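Local atomic coordinates of diaminopimelate decarboxylase (Helicobacter pylori, PDB entry 2QGH), a protein that catalyses the pyridoxal-5'-phosphate-dependent decarboxylation of meso-diaminopimelate to L-lysine, the last step of bacterial lysine biosynthesis. Residues P34-D39 and N314-P319; A120-I125 and Q144-K149; K137-I142 and A195-V200; K391-A396 and I402-K407. All blocks are in the same frame, centred on the assembly; numbering follows the deposited sequence.

Interaction 1 (P34-D39 and N314-P319); sequences PFYLYD and NDFLRP. With LYS (lysine), chain C.
The phenol OH of Y36 reaches the backbone carbonyl O of D315 in a single hydrogen bond that joins strand 35-39 of the beta domain to the loop leading into the lysine site, in a fold of the alanine racemase and ornithine decarboxylase type. The oxygen lies at the ring edge, in its plane; the 2.4 Å between Y36 OH and D315 O is very short, and its value is doubtful. With CG beside the backbone N (chi1 -81°), the ring projects off the strand toward the loop, where its OH also lies 4.1 Å from F316 CB. One shell further out, the D315 carboxylate forms a salt bridge with R389 and accepts from G312 N. H326 meets the F316 ring edge-to-face and is hydrogen-bonded to R318 NH1. The product lysine is also held by R282 and Y322 of the same chain and by E350 of the second subunit. R318 takes the ligand's carboxylate with two nitrogens, NH2 weakly to OXT and NE to O at 2.8 Å, with an N-H...O angle of 155°.

Interaction 2 (A120-I125 and Q144-K149); sequences ALKLNI and QSLGIK
L121 and K122 meet L146 and I148 chiefly through aliphatic carbons, with no hydrogen bond between the segments. The tightest approach is I148 CD1 to L121 CB, 3.6 Å. I148 carries CG1 between its backbone N and carbonyl carbon (chi1 75°) and then runs straight on, which puts the methyl against the base of the leucine. L146 CD1 sits 4.2 Å from the same L121 CB and 4.0 Å from CG of K122, whose chain it crosses at about a right angle. Deeper in, L121 also packs on I142, A143 and L128. These are the C-terminal ends of helices 114-122 and 133-146, successive outer helices of the parallel beta/alpha barrel, and each leads by a turn into its next barrel strand. Backbone bonding shapes both ends: N124 and G147, with positive phi (55° and 69°), close Schellman motifs, and L123 N donates to A120 O at 3.0 Å. Two polar side chains bond outside the contact, S145 OG to I142 O and K149 NZ to L197 O.

Interaction 3 (K137-I142 and A195-V200); sequences KTIETI and AFLEPV
E140, L197 and F196 bury the most surface here, and they show how an acidic residue on a barrel helix can pack through its carbons while one carboxylate oxygen is hydrogen-bonded outside the two segments. The isobutyl group of L197 lies against the root of E140. CD2 comes within 4.0 Å of E140 CA, and CD1 lies at the same 4.0 Å from E140 CB, the two side chains crossing at about a right angle. I139 adds a second apolar touch, its CG2 standing 4.2 Å from L197 CD2. F196 meets E140 with its CB, which lies 4.0 Å from E140 O and 4.1 Å from E140 CG. The glutamate runs out fully extended, CG anti to the backbone N (chi1 -171°), a course that brings OE1 to the edge of the F196 ring, near its plane, with the carboxylate turned 56° from it. That oxygen is hydrogen-bonded to S194 OG, which also bonds F196 N, so the serine ties together both sides of the contact. A195 CB covers part of one ring face, offset toward the rim. In the beta/alpha barrel, helix 133-146 here covers the start of strand 197-203. That strand is hydrogen-bonded to strand 150-155, W190 of helix 181-193 touches E140, and I117 of helix 114-122 packs against I139.

Interaction 4 (K391-A396 and I402-K407); sequences KLLELA and IRVIRK
A classic beta bulge interrupts this antiparallel hairpin: I405 and R406 both face E394, and the register slips by one residue before L395 pairs with V404. E394 O accepts from both backbone nitrogens, I405 N at 2.7 Å and R406 N at 3.1 Å, while E394 N donates back to R406 O. Beyond the bulge, A396 and R403 form a regular hydrogen-bonded pair. The R406 guanidinium reaches back to the residues just before the neighbouring strand and grips L392 O side-on. NE, 2.9 Å from L392 O, arrives nearly along the C=O axis, whereas NH2, 2.7 Å from the same oxygen, comes from above the carbonyl plane. A bend at chi3 (74°) directs the group there. Its two faces are covered differently: K391 CB lies over one, and E394 OE1 over the opposite one. The salt bridge, 3.1 Å from E394 OE1 to R406 NE, is therefore one of charges alone. Water 1, in the guanidinium plane at its edge, joins R406 NH2 to L392 N, consistent with a further restraint on the group's rotation. Farther along, I405 CG2 presses closely on A396 CB, 3.5 Å away. Strand 393-397 continues the sheet onto strand 35-39, whose Y38 OH is hydrogen-bonded to E394 OE2, as is S380 OG from elsewhere in the chain. F40 of helix 40-52 packs against A396 and I405, and E418 of the second subunit touches R406.

The four contacts divide into two distant pairs. Interactions 1 and 4, with centres 11 Å apart, are buried in the beta domain and meet through neighbouring strands 35-39 and 393-397, where Y36 O and L395 N are probably hydrogen-bonded. Interactions 2 and 3, 9 Å between centres, share helix 133-146 on the partly buried outer side of the barrel, where Q144 of one packs on the F196 ring of the other. Between interactions 1 and 3 the centres are 40 Å apart. Chemistry follows place: the barrel contacts are mostly aliphatic, with a carboxylate beside a ring edge in interaction 3, and have no hydrogen bond between their segments, whereas the beta-domain contacts rest on one phenol bond in interaction 1 and a dense backbone and guanidinium network in interaction 4.

Interaction 1 (P34-D39 and N314-P319)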
loop_
_atom_site.group_PDB
_atom_site.type_symbol
_atom_site.label_atom_id
_atom_site.label_comp_id
_atom_site.label_asym_id
_atom_site.label_seq_id
_atom_site.Cartn_x
_atom_site.Cartn_y
_atom_site.Cartn_z
ATOM N N PRO A 34 -0.109 3.823 17.527
ATOM C CA PRO A 34 0.783 4.764 16.838
ATOM C C PRO A 34 -0.059 5.847 16.169
ATOM O O PRO A 34 -1.245 5.649 15.908
ATOM C CB PRO A 34 1.486 3.878 15.819
ATOM C CG PRO A 34 0.360 2.953 15.385
ATOM C CD PRO A 34 -0.330 2.611 16.707
ATOM N N PHE A 35 0.538 6.996 15.906
ATOM C CA PHE A 35 -0.208 8.048 15.245
ATOM C C PHE A 35 0.687 8.996 14.482
ATOM O O PHE A 35 1.901 8.997 14.652
ATOM C CB PHE A 35 -1.057 8.832 16.250
ATOM C CG PHE A 35 -0.281 9.404 17.414
ATOM C CD1 PHE A 35 -0.232 8.732 18.633
ATOM C CD2 PHE A 35 0.356 10.638 17.306
ATOM C CE1 PHE A 35 0.436 9.285 19.731
ATOM C CE2 PHE A 35 1.023 11.198 18.398
ATOM C CZ PHE A 35 1.063 10.521 19.614
ATOM N N TYR A 36 0.081 9.778 13.606
ATOM C CA TYR A 36 0.824 10.762 12.852
ATOM C C TYR A 36 0.693 12.098 13.586
ATOM O O TYR A 36 -0.392 12.451 14.049
ATOM C CB TYR A 36 0.254 10.878 11.438
ATOM C CG TYR A 36 0.734 9.799 10.489
ATOM C CD1 TYR A 36 2.005 9.861 9.925
ATOM C CD2 TYR A 36 -0.088 8.727 10.141
ATOM C CE1 TYR A 36 2.451 8.893 9.036
ATOM C CE2 TYR A 36 0.352 7.745 9.249
ATOM C CZ TYR A 36 1.621 7.841 8.699
ATOM O OH TYR A 36 2.058 6.904 7.796
ATOM N N LEU A 37 1.800 12.824 13.708
ATOM C CA LEU A 37 1.803 14.135 14.362
ATOM C C LEU A 37 2.413 15.160 13.403
ATOM O O LEU A 37 3.536 14.974 12.915
ATOM C CB LEU A 37 2.621 14.096 15.658
ATOM C CG LEU A 37 2.657 15.376 16.504
ATOM C CD1 LEU A 37 1.256 15.734 16.975
ATOM C CD2 LEU A 37 3.584 15.166 17.696
ATOM N N TYR A 38 1.678 16.237 13.140
ATOM C CA TYR A 38 2.145 17.269 12.217
ATOM C C TYR A 38 2.394 18.634 12.844
ATOM O O TYR A 38 1.510 19.195 13.496
ATOM C CB TYR A 38 1.141 17.466 11.076
ATOM C CG TYR A 38 0.847 16.223 10.272
ATOM C CD1 TYR A 38 -0.103 15.294 10.700
ATOM C CD2 TYR A 38 1.539 15.963 9.090
ATOM C CE1 TYR A 38 -0.351 14.137 9.965
ATOM C CE2 TYR A 38 1.304 14.816 8.358
ATOM C CZ TYR A 38 0.360 13.905 8.796
ATOM O OH TYR A 38 0.150 12.762 8.061
ATOM N N ASP A 39 3.599 19.162 12.636
ATOM C CA ASP A 39 3.950 20.496 13.124
ATOM C C ASP A 39 3.509 21.390 11.974
ATOM O O ASP A 39 4.208 21.511 10.974
ATOM C CB ASP A 39 5.461 20.640 13.312
ATOM C CG ASP A 39 5.838 21.951 13.991
ATOM O OD1 ASP A 39 5.122 22.962 13.805
ATOM O OD2 ASP A 39 6.861 21.972 14.705
ATOM N N ASN A 314 1.731 -1.154 6.710
ATOM C CA ASN A 314 0.419 -0.710 6.251
ATOM C C ASN A 314 0.259 0.782 6.552
ATOM O O ASN A 314 -0.410 1.498 5.811
ATOM C CB ASN A 314 -0.715 -1.493 6.930
ATOM C CG ASN A 314 -0.882 -1.133 8.388
ATOM O OD1 ASN A 314 -0.040 -1.463 9.218
ATOM N ND2 ASN A 314 -1.969 -0.447 8.709
ATOM N N ASP A 315 0.883 1.246 7.630
ATOM C CA ASP A 315 0.804 2.657 8.019
ATOM C C ASP A 315 1.818 3.507 7.266
ATOM O O ASP A 315 1.564 4.666 6.951
ATOM C CB ASP A 315 1.089 2.843 9.512
ATOM C CG ASP A 315 0.238 1.961 10.396
ATOM O OD1 ASP A 315 -1.007 2.056 10.331
ATOM O OD2 ASP A 315 0.830 1.182 11.173
ATOM N N PHE A 316 2.980 2.929 6.998
ATOM C CA PHE A 316 4.046 3.654 6.320
ATOM C C PHE A 316 4.685 2.719 5.316
ATOM O O PHE A 316 5.468 1.840 5.672
ATOM C CB PHE A 316 5.070 4.135 7.355
ATOM C CG PHE A 316 6.161 4.980 6.783
ATOM C CD1 PHE A 316 5.860 6.121 6.036
ATOM C CD2 PHE A 316 7.497 4.639 6.984
ATOM C CE1 PHE A 316 6.875 6.910 5.494
ATOM C CE2 PHE A 316 8.524 5.423 6.446
ATOM C CZ PHE A 316 8.212 6.559 5.699
ATOM N N LEU A 317 4.353 2.946 4.050
ATOM C CA LEU A 317 4.803 2.122 2.938
ATOM C C LEU A 317 6.151 2.441 2.282
ATOM O O LEU A 317 6.723 1.585 1.597
ATOM C CB LEU A 317 3.708 2.152 1.867
ATOM C CG LEU A 317 3.694 1.111 0.748
ATOM C CD1 LEU A 317 3.562 -0.293 1.359
ATOM C CD2 LEU A 317 2.538 1.402 -0.200
ATOM N N ARG A 318 6.672 3.647 2.494
ATOM C CA ARG A 318 7.912 4.051 1.830
ATOM C C ARG A 318 9.120 3.107 1.897
ATOM O O ARG A 318 9.723 2.796 0.866
ATOM C CB ARG A 318 8.322 5.465 2.281
ATOM C CG ARG A 318 7.289 6.548 1.969
ATOM C CD ARG A 318 7.936 7.893 1.626
ATOM N NE ARG A 318 8.550 7.860 0.302
ATOM C CZ ARG A 318 9.835 8.104 0.053
ATOM N NH1 ARG A 318 10.666 8.406 1.039
ATOM N NH2 ARG A 318 10.293 8.031 -1.188
ATOM N N PRO A 319 9.492 2.632 3.098
ATOM C CA PRO A 319 10.646 1.732 3.197
ATOM C C PRO A 319 10.575 0.510 2.286
ATOM O O PRO A 319 11.524 0.210 1.564
ATOM C CB PRO A 319 10.660 1.348 4.675
ATOM C CG PRO A 319 10.079 2.546 5.331
ATOM C CD PRO A 319 8.914 2.877 4.429
HETATM N N LYS C . 4.852 8.005 -3.650
HETATM C CA LYS C . 6.263 8.392 -3.961
HETATM C C LYS C . 7.102 8.422 -2.683
HETATM O O LYS C . 6.601 7.911 -1.661
HETATM C CB LYS C . 6.288 9.767 -4.653
HETATM C CG LYS C . 5.624 9.761 -6.022
HETATM C CD LYS C . 5.328 11.157 -6.536
HETATM C CE LYS C . 4.683 11.077 -7.918
HETATM N NZ LYS C . 4.186 12.387 -8.459
HETATM O OXT LYS C . 8.237 8.947 -2.713
#

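Interaction 2 (A120-I125 and Q144-K149)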
loop_
_atom_site.group_PDB
_atom_site.type_symbol
_atom_site.label_atom_id
_atom_site.label_comp_id
_atom_site.label_asym_id
_atom_site.label_seq_id
_atom_site.Cartn_x
_atom_site.Cartn_y
_atom_site.Cartn_z
ATOM N N ALA A 120 -14.715 18.082 -13.573
ATOM C CA ALA A 120 -13.701 19.112 -13.453
ATOM C C ALA A 120 -14.071 20.347 -14.261
ATOM O O ALA A 120 -13.921 21.472 -13.787
ATOM C CB ALA A 120 -12.360 18.569 -13.907
ATOM N N LEU A 121 -14.550 20.130 -15.481
ATOM C CA LEU A 121 -14.939 21.224 -16.366
ATOM C C LEU A 121 -16.073 22.045 -15.774
ATOM O O LEU A 121 -16.143 23.256 -15.964
ATOM C CB LEU A 121 -15.378 20.679 -17.725
ATOM C CG LEU A 121 -14.327 19.954 -18.565
ATOM C CD1 LEU A 121 -14.992 19.480 -19.852
ATOM C CD2 LEU A 121 -13.152 20.878 -18.870
ATOM N N LYS A 122 -16.959 21.371 -15.054
ATOM C CA LYS A 122 -18.098 22.025 -14.427
ATOM C C LYS A 122 -17.719 22.779 -13.157
ATOM O O LYS A 122 -18.493 23.599 -12.670
ATOM C CB LYS A 122 -19.158 20.986 -14.077
ATOM C CG LYS A 122 -19.963 20.473 -15.252
ATOM C CD LYS A 122 -20.483 19.067 -14.985
ATOM C CE LYS A 122 -20.704 18.806 -13.489
ATOM N NZ LYS A 122 -21.661 19.763 -12.872
ATOM N N LEU A 123 -16.533 22.493 -12.626
ATOM C CA LEU A 123 -16.058 23.118 -11.402
ATOM C C LEU A 123 -15.155 24.316 -11.663
ATOM O O LEU A 123 -14.654 24.958 -10.737
ATOM C CB LEU A 123 -15.342 22.070 -10.551
ATOM C CG LEU A 123 -16.282 20.963 -10.073
ATOM C CD1 LEU A 123 -15.481 19.841 -9.424
ATOM C CD2 LEU A 123 -17.301 21.552 -9.103
ATOM N N ASN A 124 -14.942 24.608 -12.936
ATOM C CA ASN A 124 -14.141 25.757 -13.343
ATOM C C ASN A 124 -12.735 25.831 -12.765
ATOM O O ASN A 124 -12.315 26.887 -12.292
ATOM C CB ASN A 124 -14.898 27.044 -13.004
ATOM C CG ASN A 124 -16.318 27.037 -13.546
ATOM O OD1 ASN A 124 -16.534 26.856 -14.745
ATOM N ND2 ASN A 124 -17.295 27.230 -12.664
ATOM N N ILE A 125 -11.999 24.726 -12.806
ATOM C CA ILE A 125 -10.637 24.732 -12.292
ATOM C C ILE A 125 -9.721 25.464 -13.278
ATOM O O ILE A 125 -10.169 25.864 -14.353
ATOM C CB ILE A 125 -10.135 23.298 -12.042
ATOM C CG1 ILE A 125 -10.169 22.478 -13.330
ATOM C CG2 ILE A 125 -10.999 22.653 -10.986
ATOM C CD1 ILE A 125 -9.416 21.159 -13.207
ATOM N N GLN A 144 -17.610 20.053 -25.457
ATOM C CA GLN A 144 -18.560 20.410 -26.486
ATOM C C GLN A 144 -19.995 20.184 -26.040
ATOM O O GLN A 144 -20.867 21.016 -26.291
ATOM C CB GLN A 144 -18.283 19.604 -27.743
ATOM C CG GLN A 144 -19.142 20.014 -28.918
ATOM C CD GLN A 144 -18.726 19.342 -30.201
ATOM O OE1 GLN A 144 -19.183 19.713 -31.277
ATOM N NE2 GLN A 144 -17.852 18.345 -30.097
ATOM N N SER A 145 -20.247 19.064 -25.374
ATOM C CA SER A 145 -21.602 18.765 -24.936
ATOM C C SER A 145 -22.040 19.702 -23.830
ATOM O O SER A 145 -23.231 19.948 -23.655
ATOM C CB SER A 145 -21.706 17.325 -24.446
ATOM O OG SER A 145 -20.999 17.158 -23.240
ATOM N N LEU A 146 -21.076 20.223 -23.078
ATOM C CA LEU A 146 -21.392 21.142 -21.987
ATOM C C LEU A 146 -21.392 22.580 -22.502
ATOM O O LEU A 146 -21.744 23.510 -21.780
ATOM C CB LEU A 146 -20.379 20.992 -20.844
ATOM C CG LEU A 146 -20.336 19.662 -20.085
ATOM C CD1 LEU A 146 -19.156 19.668 -19.122
ATOM C CD2 LEU A 146 -21.642 19.445 -19.330
ATOM N N GLY A 147 -20.993 22.749 -23.758
ATOM C CA GLY A 147 -20.966 24.065 -24.367
ATOM C C GLY A 147 -19.922 25.027 -23.830
ATOM O O GLY A 147 -20.150 26.237 -23.839
ATOM N N ILE A 148 -18.785 24.510 -23.366
ATOM C CA ILE A 148 -17.723 25.367 -22.842
ATOM C C ILE A 148 -16.403 25.158 -23.579
ATOM O O ILE A 148 -16.218 24.166 -24.281
ATOM C CB ILE A 148 -17.461 25.111 -21.343
ATOM C CG1 ILE A 148 -16.691 23.803 -21.165
ATOM C CG2 ILE A 148 -18.772 25.048 -20.583
ATOM C CD1 ILE A 148 -16.346 23.503 -19.729
ATOM N N LYS A 149 -15.493 26.111 -23.414
ATOM C CA LYS A 149 -14.174 26.045 -24.035
ATOM C C LYS A 149 -13.230 25.663 -22.892
ATOM O O LYS A 149 -12.904 26.486 -22.039
ATOM C CB LYS A 149 -13.797 27.418 -24.610
ATOM C CG LYS A 149 -12.770 27.417 -25.745
ATOM C CD LYS A 149 -12.639 28.832 -26.316
ATOM C CE LYS A 149 -11.976 28.856 -27.683
ATOM N NZ LYS A 149 -10.537 28.495 -27.625
#

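Interaction 3 (K137-I142 and A195-V200)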
loop_
_atom_site.group_PDB
_atom_site.type_symbol
_atom_site.label_atom_id
_atom_site.label_comp_id
_atom_site.label_asym_id
_atom_site.label_seq_id
_atom_site.Cartn_x
_atom_site.Cartn_y
_atom_site.Cartn_z
ATOM N N LYS A 137 -8.942 14.549 -27.115
ATOM C CA LYS A 137 -10.144 14.387 -27.929
ATOM C C LYS A 137 -11.338 14.062 -27.037
ATOM O O LYS A 137 -12.471 14.451 -27.325
ATOM C CB LYS A 137 -9.942 13.266 -28.955
ATOM C CG LYS A 137 -8.954 13.604 -30.064
ATOM C CD LYS A 137 -8.684 12.391 -30.945
ATOM C CE LYS A 137 -7.871 12.751 -32.184
ATOM N NZ LYS A 137 -8.702 13.405 -33.237
ATOM N N THR A 138 -11.073 13.345 -25.952
ATOM C CA THR A 138 -12.118 12.966 -25.018
ATOM C C THR A 138 -12.638 14.205 -24.307
ATOM O O THR A 138 -13.849 14.395 -24.171
ATOM C CB THR A 138 -11.586 11.963 -23.991
ATOM O OG1 THR A 138 -11.066 10.822 -24.683
ATOM C CG2 THR A 138 -12.692 11.512 -23.057
ATOM N N ILE A 139 -11.716 15.049 -23.861
ATOM C CA ILE A 139 -12.079 16.279 -23.175
ATOM C C ILE A 139 -12.890 17.175 -24.113
ATOM O O ILE A 139 -13.896 17.772 -23.710
ATOM C CB ILE A 139 -10.821 17.038 -22.716
ATOM C CG1 ILE A 139 -10.043 16.188 -21.707
ATOM C CG2 ILE A 139 -11.209 18.377 -22.104
ATOM C CD1 ILE A 139 -8.673 16.756 -21.334
ATOM N N GLU A 140 -12.452 17.259 -25.366
ATOM C CA GLU A 140 -13.137 18.082 -26.352
ATOM C C GLU A 140 -14.591 17.673 -26.509
ATOM O O GLU A 140 -15.488 18.519 -26.519
ATOM C CB GLU A 140 -12.459 17.980 -27.716
ATOM C CG GLU A 140 -13.007 18.984 -28.710
ATOM C CD GLU A 140 -12.519 18.736 -30.112
ATOM O OE1 GLU A 140 -12.601 19.659 -30.951
ATOM O OE2 GLU A 140 -12.062 17.608 -30.379
ATOM N N THR A 141 -14.821 16.373 -26.649
ATOM C CA THR A 141 -16.174 15.864 -26.811
ATOM C C THR A 141 -17.051 16.226 -25.618
ATOM O O THR A 141 -18.221 16.581 -25.779
ATOM C CB THR A 141 -16.167 14.331 -26.974
ATOM O OG1 THR A 141 -15.445 13.984 -28.160
ATOM C CG2 THR A 141 -17.585 13.795 -27.077
ATOM N N ILE A 142 -16.488 16.134 -24.417
ATOM C CA ILE A 142 -17.246 16.437 -23.213
ATOM C C ILE A 142 -17.464 17.939 -23.073
ATOM O O ILE A 142 -18.545 18.381 -22.697
ATOM C CB ILE A 142 -16.541 15.880 -21.950
ATOM C CG1 ILE A 142 -16.488 14.345 -22.024
ATOM C CG2 ILE A 142 -17.294 16.312 -20.689
ATOM C CD1 ILE A 142 -15.821 13.686 -20.834
ATOM N N ALA A 195 -12.926 24.539 -31.119
ATOM C CA ALA A 195 -13.690 25.625 -30.526
ATOM C C ALA A 195 -14.005 25.284 -29.076
ATOM O O ALA A 195 -14.558 26.103 -28.331
ATOM C CB ALA A 195 -14.984 25.831 -31.310
ATOM N N PHE A 196 -13.641 24.070 -28.672
ATOM C CA PHE A 196 -13.921 23.629 -27.317
ATOM C C PHE A 196 -12.687 23.375 -26.468
ATOM O O PHE A 196 -12.777 22.821 -25.374
ATOM C CB PHE A 196 -14.817 22.392 -27.371
ATOM C CG PHE A 196 -16.008 22.572 -28.260
ATOM C CD1 PHE A 196 -15.938 22.243 -29.611
ATOM C CD2 PHE A 196 -17.178 23.143 -27.764
ATOM C CE1 PHE A 196 -17.018 22.483 -30.461
ATOM C CE2 PHE A 196 -18.263 23.388 -28.603
ATOM C CZ PHE A 196 -18.184 23.058 -29.955
ATOM N N LEU A 197 -11.537 23.792 -26.975
ATOM C CA LEU A 197 -10.291 23.638 -26.249
ATOM C C LEU A 197 -9.568 24.965 -26.315
ATOM O O LEU A 197 -9.699 25.696 -27.287
ATOM C CB LEU A 197 -9.423 22.545 -26.876
ATOM C CG LEU A 197 -10.011 21.131 -26.869
ATOM C CD1 LEU A 197 -9.076 20.193 -27.616
ATOM C CD2 LEU A 197 -10.220 20.663 -25.440
ATOM N N GLU A 198 -8.815 25.276 -25.272
ATOM C CA GLU A 198 -8.059 26.516 -25.211
ATOM C C GLU A 198 -6.722 26.220 -24.542
ATOM O O GLU A 198 -6.613 26.232 -23.315
ATOM C CB GLU A 198 -8.844 27.565 -24.417
ATOM C CG GLU A 198 -8.105 28.876 -24.178
ATOM C CD GLU A 198 -8.959 29.906 -23.444
ATOM O OE1 GLU A 198 -9.605 29.544 -22.435
ATOM O OE2 GLU A 198 -8.982 31.084 -23.870
ATOM N N PRO A 199 -5.683 25.934 -25.347
ATOM C CA PRO A 199 -4.360 25.636 -24.791
ATOM C C PRO A 199 -3.783 26.889 -24.151
ATOM O O PRO A 199 -3.563 27.891 -24.830
ATOM C CB PRO A 199 -3.569 25.179 -26.015
ATOM C CG PRO A 199 -4.162 26.008 -27.113
ATOM C CD PRO A 199 -5.648 25.928 -26.821
ATOM N N VAL A 200 -3.539 26.838 -22.848
ATOM C CA VAL A 200 -3.015 28.002 -22.148
ATOM C C VAL A 200 -1.748 27.720 -21.350
ATOM O O VAL A 200 -1.174 28.621 -20.743
ATOM C CB VAL A 200 -4.088 28.588 -21.192
ATOM C CG1 VAL A 200 -5.333 28.936 -21.977
ATOM C CG2 VAL A 200 -4.432 27.587 -20.088
#

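Interaction 4 (K391-A396 and I402-K407)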
loop_
_atom_site.group_PDB
_atom_site.type_symbol
_atom_site.label_atom_id
_atom_site.label_comp_id
_atom_site.label_asym_id
_atom_site.label_seq_id
_atom_site.Cartn_x
_atom_site.Cartn_y
_atom_site.Cartn_z
ATOM N N LYS A 391 -6.794 2.522 10.101
ATOM C CA LYS A 391 -5.959 3.673 9.768
ATOM C C LYS A 391 -5.719 4.486 11.026
ATOM O O LYS A 391 -6.614 4.653 11.842
ATOM C CB LYS A 391 -6.628 4.553 8.714
ATOM C CG LYS A 391 -6.723 3.888 7.360
ATOM C CD LYS A 391 -6.784 4.898 6.231
ATOM C CE LYS A 391 -6.448 4.223 4.915
ATOM N NZ LYS A 391 -6.294 5.192 3.777
ATOM N N LEU A 392 -4.511 5.008 11.165
ATOM C CA LEU A 392 -4.122 5.773 12.339
ATOM C C LEU A 392 -4.789 7.131 12.593
ATOM O O LEU A 392 -5.416 7.740 11.712
ATOM C CB LEU A 392 -2.604 5.974 12.314
ATOM C CG LEU A 392 -1.789 4.717 12.018
ATOM C CD1 LEU A 392 -0.295 5.048 12.014
ATOM C CD2 LEU A 392 -2.121 3.654 13.055
ATOM N N LEU A 393 -4.621 7.580 13.832
ATOM C CA LEU A 393 -5.099 8.862 14.334
ATOM C C LEU A 393 -4.077 9.894 13.854
ATOM O O LEU A 393 -2.870 9.662 13.921
ATOM C CB LEU A 393 -5.102 8.831 15.870
ATOM C CG LEU A 393 -5.085 10.143 16.668
ATOM C CD1 LEU A 393 -6.490 10.712 16.757
ATOM C CD2 LEU A 393 -4.534 9.886 18.079
ATOM N N GLU A 394 -4.550 11.028 13.365
ATOM C CA GLU A 394 -3.639 12.058 12.904
ATOM C C GLU A 394 -3.856 13.312 13.732
ATOM O O GLU A 394 -4.970 13.815 13.821
ATOM C CB GLU A 394 -3.853 12.338 11.410
ATOM C CG GLU A 394 -3.223 11.289 10.504
ATOM C CD GLU A 394 -3.271 11.663 9.026
ATOM O OE1 GLU A 394 -4.372 11.689 8.439
ATOM O OE2 GLU A 394 -2.200 11.937 8.448
ATOM N N LEU A 395 -2.776 13.797 14.344
ATOM C CA LEU A 395 -2.820 14.984 15.194
ATOM C C LEU A 395 -2.012 16.137 14.621
ATOM O O LEU A 395 -1.008 15.927 13.942
ATOM C CB LEU A 395 -2.271 14.645 16.584
ATOM C CG LEU A 395 -3.069 13.627 17.397
ATOM C CD1 LEU A 395 -2.259 13.165 18.604
ATOM C CD2 LEU A 395 -4.382 14.263 17.822
ATOM N N ALA A 396 -2.442 17.358 14.915
ATOM C CA ALA A 396 -1.735 18.537 14.432
ATOM C C ALA A 396 -1.365 19.457 15.583
ATOM O O ALA A 396 -2.052 19.509 16.601
ATOM C CB ALA A 396 -2.590 19.295 13.415
ATOM N N ILE A 402 -2.735 21.148 20.548
ATOM C CA ILE A 402 -2.743 19.815 19.956
ATOM C C ILE A 402 -4.179 19.423 19.680
ATOM O O ILE A 402 -4.968 19.284 20.606
ATOM C CB ILE A 402 -2.138 18.756 20.902
ATOM C CG1 ILE A 402 -0.618 18.921 20.973
ATOM C CG2 ILE A 402 -2.516 17.352 20.428
ATOM C CD1 ILE A 402 0.109 18.494 19.723
ATOM N N ARG A 403 -4.519 19.247 18.407
ATOM C CA ARG A 403 -5.872 18.858 18.038
ATOM C C ARG A 403 -5.859 17.726 17.005
ATOM O O ARG A 403 -4.911 17.584 16.229
ATOM C CB ARG A 403 -6.629 20.068 17.487
ATOM C CG ARG A 403 -6.172 20.514 16.120
ATOM C CD ARG A 403 -6.519 21.964 15.879
ATOM N NE ARG A 403 -6.247 22.369 14.504
ATOM C CZ ARG A 403 -7.004 22.032 13.466
ATOM N NH1 ARG A 403 -6.681 22.442 12.250
ATOM N NH2 ARG A 403 -8.094 21.295 13.648
ATOM N N VAL A 404 -6.915 16.920 17.016
ATOM C CA VAL A 404 -7.055 15.798 16.094
ATOM C C VAL A 404 -7.500 16.277 14.719
ATOM O O VAL A 404 -8.473 17.030 14.604
ATOM C CB VAL A 404 -8.088 14.756 16.644
ATOM C CG1 VAL A 404 -9.199 15.467 17.381
ATOM C CG2 VAL A 404 -8.674 13.923 15.513
ATOM N N ILE A 405 -6.776 15.861 13.680
ATOM C CA ILE A 405 -7.136 16.239 12.318
ATOM C C ILE A 405 -7.658 15.038 11.526
ATOM O O ILE A 405 -8.087 15.173 10.387
ATOM C CB ILE A 405 -5.968 16.952 11.576
ATOM C CG1 ILE A 405 -4.705 16.104 11.578
ATOM C CG2 ILE A 405 -5.703 18.303 12.235
ATOM C CD1 ILE A 405 -3.582 16.719 10.749
ATOM N N ARG A 406 -7.614 13.862 12.144
ATOM C CA ARG A 406 -8.179 12.637 11.565
ATOM C C ARG A 406 -8.387 11.637 12.691
ATOM O O ARG A 406 -7.434 11.144 13.291
ATOM C CB ARG A 406 -7.296 11.991 10.493
ATOM C CG ARG A 406 -8.021 10.813 9.836
ATOM C CD ARG A 406 -7.213 10.104 8.755
ATOM N NE ARG A 406 -6.144 9.279 9.315
ATOM C CZ ARG A 406 -5.345 8.498 8.589
ATOM N NH1 ARG A 406 -5.494 8.432 7.266
ATOM N NH2 ARG A 406 -4.397 7.779 9.181
ATOM N N LYS A 407 -9.638 11.338 12.986
ATOM C CA LYS A 407 -9.917 10.400 14.052
ATOM C C LYS A 407 -9.425 9.015 13.657
ATOM O O LYS A 407 -9.414 8.668 12.480
ATOM C CB LYS A 407 -11.417 10.365 14.342
ATOM C CG LYS A 407 -11.801 9.476 15.520
ATOM C CD LYS A 407 -11.275 10.041 16.845
ATOM C CE LYS A 407 -9.765 9.838 17.075
ATOM N NZ LYS A 407 -9.352 8.436 17.378
HETATM O O HOH W 1 -2.676 5.354 8.649
HETATM O O HOH W 2 -8.250 7.188 10.241
#